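Local atomic coordinates of alcohol dehydrogenase superfamily protein (Novosphingobium aromaticivorans, PDB entry 3GAZ), a protein that probably acts as an NADP-dependent oxidoreductase of the medium-chain alcohol dehydrogenase superfamily, its precise substrate not being established. Residues A[135-144]-A[280-291]; A[120-131]-A[292-303]. All coordinates share one frame; numbering follows the deposited sequence.

Contact 1: A[135-144]-A[280-291]; sequences FITAWEGLVD and HFGEMLREADAL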
loop_
_atom_site.group_PDB
_atom_site.type_symbol
_atom_site.label_atom_id
_atom_site.label_comp_id
_atom_site.label_asym_id
_atom_site.label_seq_id
_atom_site.Cartn_x
_atom_site.Cartn_y
_atom_site.Cartn_z
ATOM N N PHE A 135 -21.955 -0.267 1.676
ATOM C CA PHE A 135 -22.799 0.786 1.110
ATOM C C PHE A 135 -22.153 1.325 -0.164
ATOM O O PHE A 135 -22.802 1.464 -1.204
ATOM C CB PHE A 135 -22.984 1.955 2.085
ATOM C CG PHE A 135 -23.892 3.036 1.552
ATOM C CD1 PHE A 135 -25.271 2.966 1.750
ATOM C CD2 PHE A 135 -23.377 4.079 0.780
ATOM C CE1 PHE A 135 -26.128 3.916 1.181
ATOM C CE2 PHE A 135 -24.225 5.038 0.203
ATOM C CZ PHE A 135 -25.606 4.954 0.405
ATOM N N ILE A 136 -20.867 1.643 -0.066
ATOM C CA ILE A 136 -20.117 2.161 -1.200
ATOM C C ILE A 136 -20.121 1.144 -2.343
ATOM O O ILE A 136 -20.261 1.509 -3.509
ATOM C CB ILE A 136 -18.662 2.484 -0.788
ATOM C CG1 ILE A 136 -18.653 3.717 0.120
ATOM C CG2 ILE A 136 -17.795 2.712 -2.018
ATOM C CD1 ILE A 136 -17.299 4.032 0.720
ATOM N N THR A 137 -19.979 -0.134 -2.004
ATOM C CA THR A 137 -19.972 -1.178 -3.017
ATOM C C THR A 137 -21.329 -1.207 -3.718
ATOM O O THR A 137 -21.405 -1.214 -4.950
ATOM C CB THR A 137 -19.669 -2.554 -2.385
ATOM O OG1 THR A 137 -18.357 -2.530 -1.803
ATOM C CG2 THR A 137 -19.734 -3.653 -3.432
ATOM N N ALA A 138 -22.399 -1.198 -2.929
ATOM C CA ALA A 138 -23.756 -1.214 -3.470
ATOM C C ALA A 138 -24.031 0.020 -4.324
ATOM O O ALA A 138 -24.654 -0.070 -5.388
ATOM C CB ALA A 138 -24.765 -1.282 -2.331
ATOM N N TRP A 139 -23.563 1.170 -3.855
ATOM C CA TRP A 139 -23.774 2.433 -4.558
ATOM C C TRP A 139 -23.029 2.528 -5.889
ATOM O O TRP A 139 -23.583 3.006 -6.885
ATOM C CB TRP A 139 -23.363 3.599 -3.658
ATOM C CG TRP A 139 -23.670 4.947 -4.235
ATOM C CD1 TRP A 139 -22.922 5.652 -5.136
ATOM C CD2 TRP A 139 -24.827 5.746 -3.961
ATOM N NE1 TRP A 139 -23.543 6.846 -5.438
ATOM C CE2 TRP A 139 -24.712 6.928 -4.729
ATOM C CE3 TRP A 139 -25.949 5.579 -3.136
ATOM C CZ2 TRP A 139 -25.683 7.939 -4.700
ATOM C CZ3 TRP A 139 -26.916 6.587 -3.107
ATOM C CH2 TRP A 139 -26.771 7.752 -3.885
ATOM N N GLU A 140 -21.777 2.081 -5.918
ATOM C CA GLU A 140 -21.016 2.158 -7.156
ATOM C C GLU A 140 -21.674 1.331 -8.248
ATOM O O GLU A 140 -21.631 1.697 -9.419
ATOM C CB GLU A 140 -19.575 1.684 -6.951
ATOM C CG GLU A 140 -18.818 2.474 -5.897
ATOM C CD GLU A 140 -17.313 2.370 -6.052
ATOM O OE1 GLU A 140 -16.809 1.260 -6.342
ATOM O OE2 GLU A 140 -16.634 3.406 -5.872
ATOM N N GLY A 141 -22.291 0.219 -7.859
ATOM C CA GLY A 141 -22.937 -0.635 -8.836
ATOM C C GLY A 141 -24.290 -0.127 -9.287
ATOM O O GLY A 141 -24.564 -0.026 -10.488
ATOM N N LEU A 142 -25.134 0.209 -8.318
ATOM C CA LEU A 142 -26.485 0.682 -8.593
ATOM C C LEU A 142 -26.591 2.089 -9.163
ATOM O O LEU A 142 -27.450 2.353 -10.004
ATOM C CB LEU A 142 -27.331 0.620 -7.320
ATOM C CG LEU A 142 -27.599 -0.748 -6.694
ATOM C CD1 LEU A 142 -28.281 -0.554 -5.341
ATOM C CD2 LEU A 142 -28.457 -1.586 -7.629
ATOM N N VAL A 143 -25.738 2.995 -8.697
ATOM C CA VAL A 143 -25.802 4.378 -9.155
ATOM C C VAL A 143 -24.713 4.765 -10.150
ATOM O O VAL A 143 -25.015 5.121 -11.289
ATOM C CB VAL A 143 -25.773 5.345 -7.951
ATOM C CG1 VAL A 143 -25.919 6.787 -8.427
ATOM C CG2 VAL A 143 -26.895 4.986 -6.980
ATOM N N ASP A 144 -23.452 4.696 -9.732
ATOM C CA ASP A 144 -22.354 5.055 -10.621
ATOM C C ASP A 144 -22.363 4.276 -11.940
ATOM O O ASP A 144 -22.297 4.870 -13.015
ATOM C CB ASP A 144 -21.002 4.861 -9.920
ATOM C CG ASP A 144 -20.809 5.805 -8.745
ATOM O OD1 ASP A 144 -21.370 6.917 -8.775
ATOM O OD2 ASP A 144 -20.081 5.445 -7.794
ATOM N N HIS A 280 -15.009 11.133 -3.481
ATOM C CA HIS A 280 -16.252 10.438 -3.809
ATOM C C HIS A 280 -16.706 9.543 -2.651
ATOM O O HIS A 280 -17.901 9.308 -2.469
ATOM C CB HIS A 280 -16.056 9.604 -5.080
ATOM C CG HIS A 280 -17.317 9.001 -5.617
ATOM N ND1 HIS A 280 -18.469 9.733 -5.809
ATOM C CD2 HIS A 280 -17.596 7.743 -6.037
ATOM C CE1 HIS A 280 -19.403 8.953 -6.324
ATOM N NE2 HIS A 280 -18.899 7.741 -6.472
ATOM N N PHE A 281 -15.752 9.042 -1.869
ATOM C CA PHE A 281 -16.083 8.173 -0.742
ATOM C C PHE A 281 -16.908 8.898 0.312
ATOM O O PHE A 281 -17.992 8.441 0.672
ATOM C CB PHE A 281 -14.808 7.603 -0.116
ATOM C CG PHE A 281 -14.385 6.286 -0.706
ATOM C CD1 PHE A 281 -14.750 5.939 -2.004
ATOM C CD2 PHE A 281 -13.632 5.387 0.040
ATOM C CE1 PHE A 281 -14.372 4.712 -2.551
ATOM C CE2 PHE A 281 -13.248 4.163 -0.494
ATOM C CZ PHE A 281 -13.621 3.823 -1.796
ATOM N N GLY A 282 -16.392 10.018 0.808
ATOM C CA GLY A 282 -17.124 10.781 1.805
ATOM C C GLY A 282 -18.467 11.228 1.255
ATOM O O GLY A 282 -19.460 11.309 1.980
ATOM N N GLU A 283 -18.502 11.524 -0.038
ATOM C CA GLU A 283 -19.738 11.955 -0.673
ATOM C C GLU A 283 -20.782 10.845 -0.631
ATOM O O GLU A 283 -21.939 11.092 -0.298
ATOM C CB GLU A 283 -19.474 12.372 -2.122
ATOM C CG GLU A 283 -18.666 13.657 -2.268
ATOM C CD GLU A 283 -19.320 14.842 -1.580
ATOM O OE1 GLU A 283 -19.103 15.026 -0.363
ATOM O OE2 GLU A 283 -20.062 15.586 -2.255
HETATM N N MSE A 284 -20.376 9.623 -0.968
HETATM C CA MSE A 284 -21.304 8.497 -0.947
HETATM C C MSE A 284 -21.798 8.239 0.482
HETATM O O MSE A 284 -22.964 7.918 0.685
HETATM C CB MSE A 284 -20.649 7.224 -1.517
HETATM C CG MSE A 284 -20.534 7.180 -3.056
HETATM SE SE MSE A 284 -19.909 5.599 -3.745
HETATM C CE MSE A 284 -18.135 5.766 -3.346
ATOM N N LEU A 285 -20.916 8.394 1.468
ATOM C CA LEU A 285 -21.310 8.165 2.857
ATOM C C LEU A 285 -22.288 9.236 3.339
ATOM O O LEU A 285 -23.036 9.024 4.296
ATOM C CB LEU A 285 -20.069 8.097 3.756
ATOM C CG LEU A 285 -19.169 6.885 3.457
ATOM C CD1 LEU A 285 -17.980 6.870 4.403
ATOM C CD2 LEU A 285 -19.971 5.595 3.598
ATOM N N ARG A 286 -22.282 10.381 2.666
ATOM C CA ARG A 286 -23.201 11.466 2.990
ATOM C C ARG A 286 -24.577 11.057 2.472
ATOM O O ARG A 286 -25.607 11.381 3.066
ATOM C CB ARG A 286 -22.744 12.760 2.321
ATOM C CG ARG A 286 -22.153 13.752 3.293
ATOM C CD ARG A 286 -20.969 14.468 2.689
ATOM N NE ARG A 286 -19.851 14.405 3.617
ATOM C CZ ARG A 286 -18.578 14.288 3.266
ATOM N NH1 ARG A 286 -18.227 14.221 1.988
ATOM N NH2 ARG A 286 -17.656 14.227 4.209
ATOM N N GLU A 287 -24.579 10.335 1.357
ATOM C CA GLU A 287 -25.814 9.838 0.766
ATOM C C GLU A 287 -26.408 8.837 1.747
ATOM O O GLU A 287 -27.609 8.831 1.992
ATOM C CB GLU A 287 -25.529 9.121 -0.554
ATOM C CG GLU A 287 -25.043 10.003 -1.683
ATOM C CD GLU A 287 -26.111 10.954 -2.179
ATOM O OE1 GLU A 287 -27.314 10.667 -1.979
ATOM O OE2 GLU A 287 -25.744 11.983 -2.783
ATOM N N ALA A 288 -25.547 7.989 2.302
ATOM C CA ALA A 288 -25.974 6.975 3.259
ATOM C C ALA A 288 -26.613 7.630 4.485
ATOM O O ALA A 288 -27.666 7.199 4.949
ATOM C CB ALA A 288 -24.780 6.123 3.674
ATOM N N ASP A 289 -25.971 8.681 4.991
ATOM C CA ASP A 289 -26.461 9.417 6.156
ATOM C C ASP A 289 -27.842 10.012 5.865
ATOM O O ASP A 289 -28.734 9.975 6.711
ATOM C CB ASP A 289 -25.454 10.517 6.520
ATOM C CG ASP A 289 -25.912 11.387 7.683
ATOM O OD1 ASP A 289 -26.603 10.886 8.599
ATOM O OD2 ASP A 289 -25.557 12.583 7.686
ATOM N N ALA A 290 -28.014 10.551 4.663
ATOM C CA ALA A 290 -29.290 11.138 4.261
ATOM C C ALA A 290 -30.398 10.083 4.244
ATOM O O ALA A 290 -31.554 10.385 4.549
ATOM C CB ALA A 290 -29.162 11.777 2.895
ATOM N N LEU A 291 -30.043 8.850 3.884
ATOM C CA LEU A 291 -31.010 7.757 3.841
ATOM C C LEU A 291 -31.344 7.266 5.242
ATOM O O LEU A 291 -32.481 6.882 5.516
ATOM C CB LEU A 291 -30.480 6.597 2.991
ATOM C CG LEU A 291 -30.328 6.907 1.499
ATOM C CD1 LEU A 291 -29.845 5.669 0.758
ATOM C CD2 LEU A 291 -31.663 7.378 0.940
#
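Phe135 lays one ring face against Ala288, whose CB sits over the middle of the ring, 3.4 Å from its centroid. With CG anti to the backbone N (chi1 -178°), the ring extends from helix 135-144 to the backbone of helix 280-291, and the small methyl of Ala288 lets this flat group come close. Leu291 CD1 adds contact at the ring edge. Ile136 sends its longer branch over a face of Phe281, CD1 lying 4.0 Å from the ring centroid, while its other branch, CG2, presses tightly on the methyl CE of Met284. The two helices cross nearly at right angles, 97° between their directions, with axes 10.0 Å apart. The crossing is knobs-into-holes in part: Met284, a selenomethionine here, inserts between Ile136, Trp139, Glu140 and Asp144, and its unbranched, flexible chain bends at chi3 to fit. Helix 162-173, beside the parallel sheet of the probable Rossmann-type domain, packs on Phe135 and Leu291, while Ile136 and Phe281 reach Leu94 of strand 90-94, so the crossing lies between the two sheets. Trp139 meets Met284 in a Met-aromatic contact, SE standing oblique to the indole at 3.3 Å from CD1. At the other end of the indole, CG of Glu287 lies over a face of the six-membered ring, so the glutamate offers its aliphatic part to the aromatic surface. Without the indole, as with an alanine here, Met284 SE and Glu287 CG would probably lose their aromatic wall, leaving a gap between the helices. Glu140 brings OE2 to 3.8 Å from Met284 CE, while its OE1 bonds to Thr268. One turn on, Asp144 OD2 accepts a nearly straight hydrogen bond from His280 NE2 (2.9 Å, 170°), tilted from the carboxylate plane on its syn side, with OD2 in the imidazole plane.

Contact 2: A[120-131]-A[292-303]; sequences PAALTMRQASVL and VQTGKLAPRLDP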
loop_
_atom_site.group_PDB
_atom_site.type_symbol
_atom_site.label_atom_id
_atom_site.label_comp_id
_atom_site.label_asym_id
_atom_site.label_seq_id
_atom_site.Cartn_x
_atom_site.Cartn_y
_atom_site.Cartn_z
ATOM N N PRO A 120 -24.185 9.020 11.100
ATOM C CA PRO A 120 -25.631 9.243 11.137
ATOM C C PRO A 120 -26.049 9.297 12.603
ATOM O O PRO A 120 -25.717 8.399 13.381
ATOM C CB PRO A 120 -26.183 8.016 10.418
ATOM C CG PRO A 120 -25.126 7.747 9.391
ATOM C CD PRO A 120 -23.845 7.917 10.184
ATOM N N ALA A 121 -26.768 10.348 12.976
ATOM C CA ALA A 121 -27.201 10.531 14.357
ATOM C C ALA A 121 -27.993 9.372 14.952
ATOM O O ALA A 121 -27.847 9.054 16.134
ATOM C CB ALA A 121 -28.019 11.825 14.475
ATOM N N ALA A 122 -28.824 8.734 14.134
ATOM C CA ALA A 122 -29.672 7.640 14.601
ATOM C C ALA A 122 -28.990 6.290 14.825
ATOM O O ALA A 122 -29.595 5.380 15.388
ATOM C CB ALA A 122 -30.854 7.466 13.635
ATOM N N LEU A 123 -27.741 6.151 14.393
ATOM C CA LEU A 123 -27.037 4.880 14.550
ATOM C C LEU A 123 -26.036 4.860 15.699
ATOM O O LEU A 123 -25.441 5.883 16.040
ATOM C CB LEU A 123 -26.280 4.528 13.264
ATOM C CG LEU A 123 -27.031 4.454 11.931
ATOM C CD1 LEU A 123 -26.050 4.035 10.842
ATOM C CD2 LEU A 123 -28.181 3.460 12.022
ATOM N N THR A 124 -25.854 3.682 16.291
ATOM C CA THR A 124 -24.879 3.510 17.357
ATOM C C THR A 124 -23.545 3.373 16.621
ATOM O O THR A 124 -23.527 3.224 15.399
ATOM C CB THR A 124 -25.127 2.217 18.157
ATOM O OG1 THR A 124 -24.926 1.085 17.299
ATOM C CG2 THR A 124 -26.551 2.197 18.720
HETATM N N MSE A 125 -22.433 3.422 17.344
HETATM C CA MSE A 125 -21.133 3.293 16.695
HETATM C C MSE A 125 -20.998 1.943 15.981
HETATM O O MSE A 125 -20.417 1.859 14.896
HETATM C CB MSE A 125 -20.011 3.475 17.722
HETATM C CG MSE A 125 -19.807 4.930 18.180
HETATM SE SE MSE A 125 -19.039 5.994 16.908
HETATM C CE MSE A 125 -19.174 7.625 17.693
ATOM N N ARG A 126 -21.539 0.889 16.588
ATOM C CA ARG A 126 -21.481 -0.442 15.986
ATOM C C ARG A 126 -22.230 -0.452 14.655
ATOM O O ARG A 126 -21.707 -0.919 13.644
ATOM C CB ARG A 126 -22.088 -1.484 16.934
ATOM C CG ARG A 126 -21.092 -2.094 17.929
ATOM C CD ARG A 126 -21.806 -2.798 19.087
ATOM N NE ARG A 126 -22.869 -3.695 18.636
ATOM C CZ ARG A 126 -22.674 -4.854 18.011
ATOM N NH1 ARG A 126 -21.444 -5.281 17.756
ATOM N NH2 ARG A 126 -23.715 -5.585 17.632
ATOM N N GLN A 127 -23.454 0.075 14.657
ATOM C CA GLN A 127 -24.274 0.121 13.449
ATOM C C GLN A 127 -23.610 0.878 12.301
ATOM O O GLN A 127 -23.635 0.432 11.156
ATOM C CB GLN A 127 -25.623 0.782 13.738
ATOM C CG GLN A 127 -26.616 -0.060 14.507
ATOM C CD GLN A 127 -27.897 0.709 14.781
ATOM O OE1 GLN A 127 -27.873 1.761 15.418
ATOM N NE2 GLN A 127 -29.020 0.194 14.293
ATOM N N ALA A 128 -23.036 2.034 12.610
ATOM C CA ALA A 128 -22.387 2.853 11.597
ATOM C C ALA A 128 -21.105 2.218 11.064
ATOM O O ALA A 128 -20.787 2.357 9.886
ATOM C CB ALA A 128 -22.087 4.233 12.164
ATOM N N SER A 129 -20.380 1.513 11.931
ATOM C CA SER A 129 -19.118 0.886 11.536
ATOM C C SER A 129 -19.219 -0.207 10.462
ATOM O O SER A 129 -18.251 -0.457 9.746
ATOM C CB SER A 129 -18.408 0.312 12.765
ATOM O OG SER A 129 -19.045 -0.870 13.224
ATOM N N VAL A 130 -20.373 -0.855 10.340
ATOM C CA VAL A 130 -20.523 -1.926 9.350
ATOM C C VAL A 130 -21.134 -1.461 8.034
ATOM O O VAL A 130 -21.391 -2.269 7.145
ATOM C CB VAL A 130 -21.400 -3.077 9.890
ATOM C CG1 VAL A 130 -20.750 -3.698 11.103
ATOM C CG2 VAL A 130 -22.803 -2.554 10.234
ATOM N N LEU A 131 -21.337 -0.156 7.899
ATOM C CA LEU A 131 -21.963 0.401 6.702
ATOM C C LEU A 131 -21.069 0.841 5.524
ATOM O O LEU A 131 -21.355 0.520 4.373
ATOM C CB LEU A 131 -22.844 1.581 7.135
ATOM C CG LEU A 131 -24.129 1.941 6.387
ATOM C CD1 LEU A 131 -25.014 0.715 6.201
ATOM C CD2 LEU A 131 -24.869 3.011 7.197
ATOM N N VAL A 292 -30.354 7.268 6.128
ATOM C CA VAL A 292 -30.589 6.848 7.505
ATOM C C VAL A 292 -31.537 7.868 8.132
ATOM O O VAL A 292 -32.516 7.515 8.790
ATOM C CB VAL A 292 -29.282 6.829 8.330
ATOM C CG1 VAL A 292 -29.604 6.615 9.808
ATOM C CG2 VAL A 292 -28.362 5.722 7.830
ATOM N N GLN A 293 -31.234 9.139 7.896
ATOM C CA GLN A 293 -32.011 10.251 8.420
ATOM C C GLN A 293 -33.498 10.157 8.067
ATOM O O GLN A 293 -34.358 10.515 8.875
ATOM C CB GLN A 293 -31.405 11.559 7.899
ATOM C CG GLN A 293 -31.997 12.829 8.463
ATOM C CD GLN A 293 -30.931 13.886 8.719
ATOM O OE1 GLN A 293 -29.933 13.969 7.998
ATOM N NE2 GLN A 293 -31.144 14.703 9.746
ATOM N N THR A 294 -33.805 9.670 6.868
ATOM C CA THR A 294 -35.196 9.538 6.446
ATOM C C THR A 294 -35.775 8.155 6.750
ATOM O O THR A 294 -36.871 7.817 6.302
ATOM C CB THR A 294 -35.363 9.837 4.934
ATOM O OG1 THR A 294 -34.466 9.016 4.174
ATOM C CG2 THR A 294 -35.072 11.301 4.650
ATOM N N GLY A 295 -35.035 7.364 7.518
ATOM C CA GLY A 295 -35.494 6.033 7.879
ATOM C C GLY A 295 -35.596 5.063 6.715
ATOM O O GLY A 295 -36.383 4.119 6.755
ATOM N N LYS A 296 -34.798 5.285 5.676
ATOM C CA LYS A 296 -34.824 4.413 4.511
ATOM C C LYS A 296 -33.601 3.508 4.436
ATOM O O LYS A 296 -33.459 2.720 3.499
ATOM C CB LYS A 296 -34.941 5.249 3.234
ATOM C CG LYS A 296 -36.275 5.977 3.118
ATOM C CD LYS A 296 -36.418 6.691 1.784
ATOM C CE LYS A 296 -37.823 7.257 1.619
ATOM N NZ LYS A 296 -38.069 7.741 0.233
ATOM N N LEU A 297 -32.723 3.620 5.426
ATOM C CA LEU A 297 -31.515 2.805 5.471
ATOM C C LEU A 297 -31.171 2.370 6.885
ATOM O O LEU A 297 -31.016 3.199 7.783
ATOM C CB LEU A 297 -30.326 3.568 4.882
ATOM C CG LEU A 297 -28.963 2.878 5.013
ATOM C CD1 LEU A 297 -28.965 1.547 4.264
ATOM C CD2 LEU A 297 -27.885 3.793 4.465
ATOM N N ALA A 298 -31.041 1.063 7.067
ATOM C CA ALA A 298 -30.695 0.486 8.358
ATOM C C ALA A 298 -29.748 -0.683 8.117
ATOM O O ALA A 298 -30.096 -1.650 7.438
ATOM C CB ALA A 298 -31.947 0.000 9.071
ATOM N N PRO A 299 -28.528 -0.605 8.661
ATOM C CA PRO A 299 -27.583 -1.704 8.460
ATOM C C PRO A 299 -28.043 -2.947 9.214
ATOM O O PRO A 299 -28.670 -2.842 10.270
ATOM C CB PRO A 299 -26.287 -1.140 9.030
ATOM C CG PRO A 299 -26.786 -0.316 10.183
ATOM C CD PRO A 299 -27.964 0.418 9.558
ATOM N N ARG A 300 -27.756 -4.120 8.660
ATOM C CA ARG A 300 -28.117 -5.362 9.323
ATOM C C ARG A 300 -26.921 -5.681 10.212
ATOM O O ARG A 300 -25.841 -6.015 9.723
ATOM C CB ARG A 300 -28.342 -6.488 8.307
ATOM C CG ARG A 300 -29.094 -7.673 8.896
ATOM C CD ARG A 300 -29.234 -8.823 7.912
ATOM N NE ARG A 300 -30.122 -9.856 8.435
ATOM C CZ ARG A 300 -30.287 -11.053 7.882
ATOM N NH1 ARG A 300 -29.615 -11.378 6.781
ATOM N NH2 ARG A 300 -31.134 -11.923 8.423
ATOM N N LEU A 301 -27.120 -5.566 11.519
ATOM C CA LEU A 301 -26.054 -5.792 12.481
ATOM C C LEU A 301 -26.287 -7.008 13.372
ATOM O O LEU A 301 -27.293 -7.081 14.077
ATOM C CB LEU A 301 -25.901 -4.538 13.349
ATOM C CG LEU A 301 -24.902 -4.527 14.505
ATOM C CD1 LEU A 301 -23.487 -4.685 13.967
ATOM C CD2 LEU A 301 -25.034 -3.221 15.263
ATOM N N ASP A 302 -25.360 -7.963 13.331
ATOM C CA ASP A 302 -25.471 -9.159 14.167
ATOM C C ASP A 302 -25.364 -8.648 15.612
ATOM O O ASP A 302 -24.455 -7.882 15.938
ATOM C CB ASP A 302 -24.337 -10.136 13.834
ATOM C CG ASP A 302 -24.452 -11.453 14.582
ATOM O OD1 ASP A 302 -24.361 -11.445 15.828
ATOM O OD2 ASP A 302 -24.629 -12.501 13.920
ATOM N N PRO A 303 -26.302 -9.057 16.487
ATOM C CA PRO A 303 -26.361 -8.656 17.902
ATOM C C PRO A 303 -25.121 -8.959 18.733
ATOM O O PRO A 303 -24.889 -8.320 19.755
ATOM C CB PRO A 303 -27.583 -9.413 18.435
ATOM C CG PRO A 303 -28.394 -9.713 17.208
ATOM C CD PRO A 303 -27.346 -10.053 16.190
HETATM O O HOH W 1 -21.701 -7.661 15.524
HETATM O O HOH W 2 -29.286 -2.232 12.777
#
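Pro120 and Val292 face each other at one end of two mostly irregular segments, their CA atoms 6.6 Å apart. From there 120-131 makes a type I turn over Pro120 to Leu123 and enters the short helix 125-129, while 292-303 leaves its helix through a Schellman motif, with Gly295 supplying the positive phi, and runs on extended past Leu131 and Gln127. Thr124 and Gln127 form a capping box: Thr124 OG1 accepts from Gln127 N, and Gln127 OE1 takes Thr124 N on a lone pair. The amide is thereby held, and its NE2 reaches a water that also donates to Pro299 O. Val292 fits its branched methyls against Pro120 and Leu123, CG1 lying 3.7 Å from Pro120 CB. Pro299, rigid and apolar, fills the middle: its CB touches Leu131 CD1 at 3.6 Å, its CD meets Leu123 CD2, and its CG packs on the Gln127 carbonyl. A chi1 of 176° swings the isobutyl group of Leu301 across Arg126, putting CD1 over a guanidinium face and CD2 3.6 Å from Gln127 CG. Arg126 bends at chi3 and donates through NH2 to Asp302 O (2.9 Å, 144°), which lies in the guanidinium plane; a water bridges NH1 to the same oxygen. The Asp302 carboxylate turns instead to Arg304. Strand 332-334 touches Arg126 and Val130, strand 70-78 lies against Ala128 and Ser129, and helix 162-173 packs on Leu131 and Leu297.

From the N terminus, the chain first reaches 120-131, just after strand 116-118, and passes almost directly into helix 132-145, which carries 135-144. The dinucleotide-binding type parallel sheet and its helices follow before helix 278-293 returns to close contact 1. The very next residues, the end of that helix and the chain beyond it, close contact 2, so the inner loop of contact 1 lies within the longer one of contact 2 and the two do not cross. Helix 278-293 serves both, and the pair also touch directly: Asp289 packs on Pro120, and Leu291 on Leu297. Together they join the sheet containing strands 70-78 and 332-334 to the helices flanking the parallel sheet.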